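PDB 4TKT: AT-less polyketide synthase from Streptomyces platensis subsp. rosaceus, which probably catalyses decarboxylative chain-extending condensation as a ketosynthase domain of the isomigrastatin polyketide synthase, an assembly line without built-in acyltransferase domains. Local coordinates for residues 74-79 with 97-102; 93-98 with 163-168. One frame throughout, in Å; residues are numbered along the deposited sequence.

Contact 1: residues 74-79 with 97-102; sequences DEFDPL and LFLQCA
Gln100 reaches out from helix 93-109 to Phe76 and Asp77 of the 74-79 segment. The bond to its CB points toward that segment. CG is anti to the carbonyl carbon (chi1 -66°), and the chain then runs extended, so the amide arrives end first. CD comes within 4.0 Å of Phe76 CD1. Beyond it the amide divides its work. NE2 lies 3.5 Å from Phe76 CD1 and also 3.5 Å from Asp77 N. That second pair brings two donors together and is not a hydrogen bond. OE1 turns to a water, which donates to Gln100 OE1 at 3.1 Å and to Glu75 O at 2.9 Å. The amide and ring planes are inclined at 40°.

Leu99 also meets the ring. Its CD1 lies at the ring edge, 4.0 Å from Phe76 CZ. Phe81 lies nearly parallel to the same ring.

The contact belongs to the N-terminal part of the ketosynthase. It joins helix 93-109 to the short, weakly bonded strand 75-76, which pairs antiparallel with strand 610-611. Glu75 forms a salt bridge with Arg609, and Asp77 OD2 accepts from Ala608 N. Both acids thus reach residues just before that strand. Toward the helix the segment offers a ring and a carbonyl. Van der Waals contact and one water bridge join the two segments, with no direct hydrogen bond between them.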
loop_
_atom_site.group_PDB
_atom_site.type_symbol
_atom_site.label_atom_id
_atom_site.label_comp_id
_atom_site.label_asym_id
_atom_site.label_seq_id
_atom_site.Cartn_x
_atom_site.Cartn_y
_atom_site.Cartn_z
ATOM N N ASP A 74 -12.626 9.868 7.742
ATOM C CA ASP A 74 -13.664 9.478 8.686
ATOM C C ASP A 74 -14.663 8.515 8.052
ATOM O O ASP A 74 -15.569 8.019 8.722
ATOM C CB ASP A 74 -14.391 10.710 9.221
ATOM C CG ASP A 74 -15.000 11.558 8.120
ATOM O OD1 ASP A 74 -14.564 11.444 6.955
ATOM O OD2 ASP A 74 -15.912 12.353 8.426
ATOM N N GLU A 75 -14.495 8.255 6.758
ATOM C CA GLU A 75 -15.371 7.333 6.043
ATOM C C GLU A 75 -14.974 5.890 6.338
ATOM O O GLU A 75 -13.790 5.556 6.348
ATOM C CB GLU A 75 -15.329 7.605 4.539
ATOM C CG GLU A 75 -15.792 9.001 4.153
ATOM C CD GLU A 75 -15.616 9.291 2.675
ATOM O OE1 GLU A 75 -15.031 8.442 1.967
ATOM O OE2 GLU A 75 -16.062 10.367 2.223
ATOM N N PHE A 76 -15.968 5.040 6.574
ATOM C CA PHE A 76 -15.713 3.666 6.992
ATOM C C PHE A 76 -16.936 2.781 6.766
ATOM O O PHE A 76 -18.067 3.265 6.754
ATOM C CB PHE A 76 -15.299 3.640 8.467
ATOM C CG PHE A 76 -14.816 2.301 8.948
ATOM C CD1 PHE A 76 -13.885 1.580 8.219
ATOM C CD2 PHE A 76 -15.278 1.774 10.144
ATOM C CE1 PHE A 76 -13.435 0.352 8.666
ATOM C CE2 PHE A 76 -14.828 0.548 10.599
ATOM C CZ PHE A 76 -13.906 -0.163 9.859
ATOM N N ASP A 77 -16.703 1.486 6.588
ATOM C CA ASP A 77 -17.778 0.520 6.373
ATOM C C ASP A 77 -17.780 -0.523 7.486
ATOM O O ASP A 77 -17.375 -1.662 7.268
ATOM C CB ASP A 77 -17.611 -0.155 5.011
ATOM C CG ASP A 77 -18.840 -0.941 4.582
ATOM O OD1 ASP A 77 -19.715 -1.228 5.429
ATOM O OD2 ASP A 77 -18.918 -1.283 3.383
ATOM N N PRO A 78 -18.242 -0.139 8.685
ATOM C CA PRO A 78 -18.158 -1.007 9.868
ATOM C C PRO A 78 -18.913 -2.335 9.730
ATOM O O PRO A 78 -18.414 -3.364 10.186
ATOM C CB PRO A 78 -18.775 -0.146 10.975
ATOM C CG PRO A 78 -19.641 0.835 10.262
ATOM C CD PRO A 78 -18.927 1.130 8.982
ATOM N N LEU A 79 -20.090 -2.314 9.113
ATOM C CA LEU A 79 -20.886 -3.531 8.952
ATOM C C LEU A 79 -20.142 -4.570 8.124
ATOM O O LEU A 79 -20.267 -5.773 8.355
ATOM C CB LEU A 79 -22.234 -3.211 8.308
ATOM C CG LEU A 79 -23.431 -3.095 9.253
ATOM C CD1 LEU A 79 -23.056 -2.363 10.526
ATOM C CD2 LEU A 79 -24.574 -2.383 8.555
ATOM N N LEU A 97 -8.765 2.658 8.370
ATOM C CA LEU A 97 -8.231 2.712 7.014
ATOM C C LEU A 97 -7.298 1.544 6.710
ATOM O O LEU A 97 -7.170 1.133 5.556
ATOM C CB LEU A 97 -7.500 4.036 6.774
ATOM C CG LEU A 97 -8.367 5.297 6.792
ATOM C CD1 LEU A 97 -7.658 6.452 6.100
ATOM C CD2 LEU A 97 -9.716 5.038 6.151
ATOM N N PHE A 98 -6.646 1.008 7.736
ATOM C CA PHE A 98 -5.738 -0.111 7.524
ATOM C C PHE A 98 -6.532 -1.392 7.306
ATOM O O PHE A 98 -6.118 -2.262 6.538
ATOM C CB PHE A 98 -4.771 -0.272 8.698
ATOM C CG PHE A 98 -3.598 -1.161 8.391
ATOM C CD1 PHE A 98 -2.688 -0.810 7.405
ATOM C CD2 PHE A 98 -3.406 -2.344 9.083
ATOM C CE1 PHE A 98 -1.608 -1.624 7.114
ATOM C CE2 PHE A 98 -2.326 -3.163 8.800
ATOM C CZ PHE A 98 -1.424 -2.803 7.813
ATOM N N LEU A 99 -7.672 -1.503 7.979
ATOM C CA LEU A 99 -8.593 -2.607 7.735
ATOM C C LEU A 99 -8.981 -2.660 6.262
ATOM O O LEU A 99 -8.899 -3.710 5.628
ATOM C CB LEU A 99 -9.846 -2.476 8.603
ATOM C CG LEU A 99 -9.857 -3.246 9.923
ATOM C CD1 LEU A 99 -11.110 -2.921 10.720
ATOM C CD2 LEU A 99 -9.758 -4.741 9.665
ATOM N N GLN A 100 -9.394 -1.516 5.725
ATOM C CA GLN A 100 -9.814 -1.429 4.331
ATOM C C GLN A 100 -8.639 -1.665 3.387
ATOM O O GLN A 100 -8.786 -2.286 2.336
ATOM C CB GLN A 100 -10.465 -0.070 4.059
ATOM C CG GLN A 100 -11.780 0.121 4.807
ATOM C CD GLN A 100 -12.477 1.426 4.473
ATOM O OE1 GLN A 100 -11.862 2.362 3.963
ATOM N NE2 GLN A 100 -13.773 1.493 4.761
ATOM N N CYS A 101 -7.471 -1.172 3.779
ATOM C CA CYS A 101 -6.241 -1.406 3.038
ATOM C C CYS A 101 -5.889 -2.891 2.987
ATOM O O CYS A 101 -5.482 -3.408 1.948
ATOM C CB CYS A 101 -5.094 -0.620 3.665
ATOM S SG CYS A 101 -3.505 -0.844 2.854
ATOM N N ALA A 102 -6.044 -3.570 4.120
ATOM C CA ALA A 102 -5.757 -4.997 4.211
ATOM C C ALA A 102 -6.620 -5.804 3.249
ATOM O O ALA A 102 -6.125 -6.686 2.547
ATOM C CB ALA A 102 -5.962 -5.486 5.631
HETATM O O HOH W 1 -12.224 5.416 3.942
#

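Contact 2: residues 93-98 with 163-168; sequences PQERLF and ASIANR
Ile165 and Glu95 bury the most surface here, and their CA atoms are 4.6 Å apart. Helices 93-98 and 163-168 run in nearly the same direction, with axes 8.8 Å apart and a crossing angle of -27°.

Ile165 spreads its branches over three residues. Ile165 CG1 lies 3.8 Å from Glu95 CG, and CD1 reaches Gln94. Ile165 CG2 is anti to the backbone N, which brings it against the Phe98 ring, 3.5 Å from Phe98 CD2. The Ile165 carbonyl oxygen meets the edge of the same ring.

Glu95 runs extended past Ile165 to the next turn of the partner helix. Its OE1 accepts from Arg168 NE at 2.8 Å in a salt bridge with an N-H...O angle of 149°. OE1 sits in the guanidinium plane, and the carboxylate is turned only 15° from it. Ser164 CB packs 3.4 Å from Glu95 CD.

A water between the helices donates to Glu95 O and to Ile165 O. Deeper in, Phe98 and Ile165 both rest on Ala135 of strand 129-136. The helix pair thus packs onto the sheet of the thiolase-like fold by its apolar side, while a salt bridge and a water supply its polar links.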
loop_
_atom_site.group_PDB
_atom_site.type_symbol
_atom_site.label_atom_id
_atom_site.label_comp_id
_atom_site.label_asym_id
_atom_site.label_seq_id
_atom_site.Cartn_x
_atom_site.Cartn_y
_atom_site.Cartn_z
ATOM N N PRO A 93 -9.110 6.253 13.248
ATOM C CA PRO A 93 -9.165 6.237 11.783
ATOM C C PRO A 93 -8.037 5.430 11.147
ATOM O O PRO A 93 -8.233 4.847 10.082
ATOM C CB PRO A 93 -9.047 7.716 11.420
ATOM C CG PRO A 93 -9.681 8.411 12.560
ATOM C CD PRO A 93 -9.333 7.607 13.785
ATOM N N GLN A 94 -6.877 5.393 11.796
ATOM C CA GLN A 94 -5.751 4.616 11.291
ATOM C C GLN A 94 -6.068 3.124 11.285
ATOM O O GLN A 94 -5.710 2.417 10.345
ATOM C CB GLN A 94 -4.496 4.886 12.118
ATOM C CG GLN A 94 -3.952 6.296 11.962
ATOM C CD GLN A 94 -2.652 6.506 12.717
ATOM O OE1 GLN A 94 -1.774 7.248 12.271
ATOM N NE2 GLN A 94 -2.522 5.854 13.867
ATOM N N GLU A 95 -6.735 2.647 12.332
ATOM C CA GLU A 95 -7.196 1.262 12.370
ATOM C C GLU A 95 -8.229 1.016 11.275
ATOM O O GLU A 95 -8.198 -0.010 10.595
ATOM C CB GLU A 95 -7.802 0.914 13.731
ATOM C CG GLU A 95 -6.928 1.241 14.923
ATOM C CD GLU A 95 -7.640 0.999 16.241
ATOM O OE1 GLU A 95 -8.548 0.141 16.275
ATOM O OE2 GLU A 95 -7.297 1.667 17.239
ATOM N N ARG A 96 -9.147 1.963 11.115
ATOM C CA ARG A 96 -10.218 1.833 10.135
ATOM C C ARG A 96 -9.672 1.750 8.714
ATOM O O ARG A 96 -10.059 0.868 7.946
ATOM C CB ARG A 96 -11.199 3.003 10.250
ATOM C CG ARG A 96 -12.001 3.026 11.547
ATOM C CD ARG A 96 -13.074 4.104 11.498
ATOM N NE ARG A 96 -12.851 5.163 12.477
ATOM C CZ ARG A 96 -13.308 6.404 12.349
ATOM N NH1 ARG A 96 -14.002 6.749 11.274
ATOM N NH2 ARG A 96 -13.065 7.304 13.291
ATOM N N LEU A 97 -8.765 2.658 8.370
ATOM C CA LEU A 97 -8.231 2.712 7.014
ATOM C C LEU A 97 -7.298 1.544 6.710
ATOM O O LEU A 97 -7.170 1.133 5.556
ATOM C CB LEU A 97 -7.500 4.036 6.774
ATOM C CG LEU A 97 -8.367 5.297 6.792
ATOM C CD1 LEU A 97 -7.658 6.452 6.100
ATOM C CD2 LEU A 97 -9.716 5.038 6.151
ATOM N N PHE A 98 -6.646 1.008 7.736
ATOM C CA PHE A 98 -5.738 -0.111 7.524
ATOM C C PHE A 98 -6.532 -1.392 7.306
ATOM O O PHE A 98 -6.118 -2.262 6.538
ATOM C CB PHE A 98 -4.771 -0.272 8.698
ATOM C CG PHE A 98 -3.598 -1.161 8.391
ATOM C CD1 PHE A 98 -2.688 -0.810 7.405
ATOM C CD2 PHE A 98 -3.406 -2.344 9.083
ATOM C CE1 PHE A 98 -1.608 -1.624 7.114
ATOM C CE2 PHE A 98 -2.326 -3.163 8.800
ATOM C CZ PHE A 98 -1.424 -2.803 7.813
ATOM N N ALA A 163 -1.302 -1.205 18.692
ATOM C CA ALA A 163 -1.383 -2.642 18.448
ATOM C C ALA A 163 -2.675 -3.025 17.737
ATOM O O ALA A 163 -2.714 -4.004 16.990
ATOM C CB ALA A 163 -1.268 -3.409 19.754
ATOM N N SER A 164 -3.732 -2.254 17.979
ATOM C CA SER A 164 -5.036 -2.546 17.401
ATOM C C SER A 164 -4.998 -2.502 15.883
ATOM O O SER A 164 -5.757 -3.206 15.222
ATOM C CB SER A 164 -6.087 -1.568 17.923
ATOM O OG SER A 164 -6.354 -1.808 19.291
ATOM N N ILE A 165 -4.113 -1.676 15.337
ATOM C CA ILE A 165 -3.960 -1.568 13.893
ATOM C C ILE A 165 -3.658 -2.932 13.277
ATOM O O ILE A 165 -4.264 -3.321 12.281
ATOM C CB ILE A 165 -2.847 -0.571 13.521
ATOM C CG1 ILE A 165 -3.227 0.834 13.986
ATOM C CG2 ILE A 165 -2.601 -0.572 12.023
ATOM C CD1 ILE A 165 -2.170 1.874 13.702
ATOM N N ALA A 166 -2.736 -3.668 13.888
ATOM C CA ALA A 166 -2.392 -4.997 13.401
ATOM C C ALA A 166 -3.367 -6.052 13.916
ATOM O O ALA A 166 -3.722 -6.985 13.196
ATOM C CB ALA A 166 -0.973 -5.355 13.800
ATOM N N ASN A 167 -3.796 -5.896 15.164
ATOM C CA ASN A 167 -4.640 -6.894 15.809
ATOM C C ASN A 167 -6.038 -7.002 15.206
ATOM O O ASN A 167 -6.590 -8.097 15.119
ATOM C CB ASN A 167 -4.746 -6.600 17.306
ATOM C CG ASN A 167 -3.532 -7.082 18.078
ATOM O OD1 ASN A 167 -2.604 -7.648 17.504
ATOM N ND2 ASN A 167 -3.532 -6.857 19.386
ATOM N N ARG A 168 -6.609 -5.877 14.786
ATOM C CA ARG A 168 -7.946 -5.896 14.200
ATOM C C ARG A 168 -7.943 -6.544 12.826
ATOM O O ARG A 168 -8.917 -7.194 12.445
ATOM C CB ARG A 168 -8.527 -4.485 14.109
ATOM C CG ARG A 168 -8.872 -3.906 15.460
ATOM C CD ARG A 168 -9.860 -2.769 15.354
ATOM N NE ARG A 168 -10.092 -2.161 16.660
ATOM C CZ ARG A 168 -10.875 -2.684 17.599
ATOM N NH1 ARG A 168 -11.507 -3.831 17.376
ATOM N NH2 ARG A 168 -11.025 -2.061 18.760
HETATM O O HOH W 2 -6.824 -2.186 11.669
#

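Contacts 1 and 2 lie about 9 Å apart, centre to centre, on the same side of the chain's centre. Both use helix 93-109 and share Leu97 and Phe98. Leu97 serves contact 1, and Phe98 serves contact 2. Along the chain the order is strand 75-76, helix 93-109, then helix 163-173. Helix 93-109 packs on the large mixed sheet beside helix 163-173 and carries segment 74-79 as well. The contacts also touch directly, with Phe76 CD2 3.5 Å from Arg96 CD. The shared helix also meets the C-terminal residues directly, through a hydrogen bond from Arg96 to Tyr612, so contact 1 is one of several links between that end of the chain and the ketosynthase.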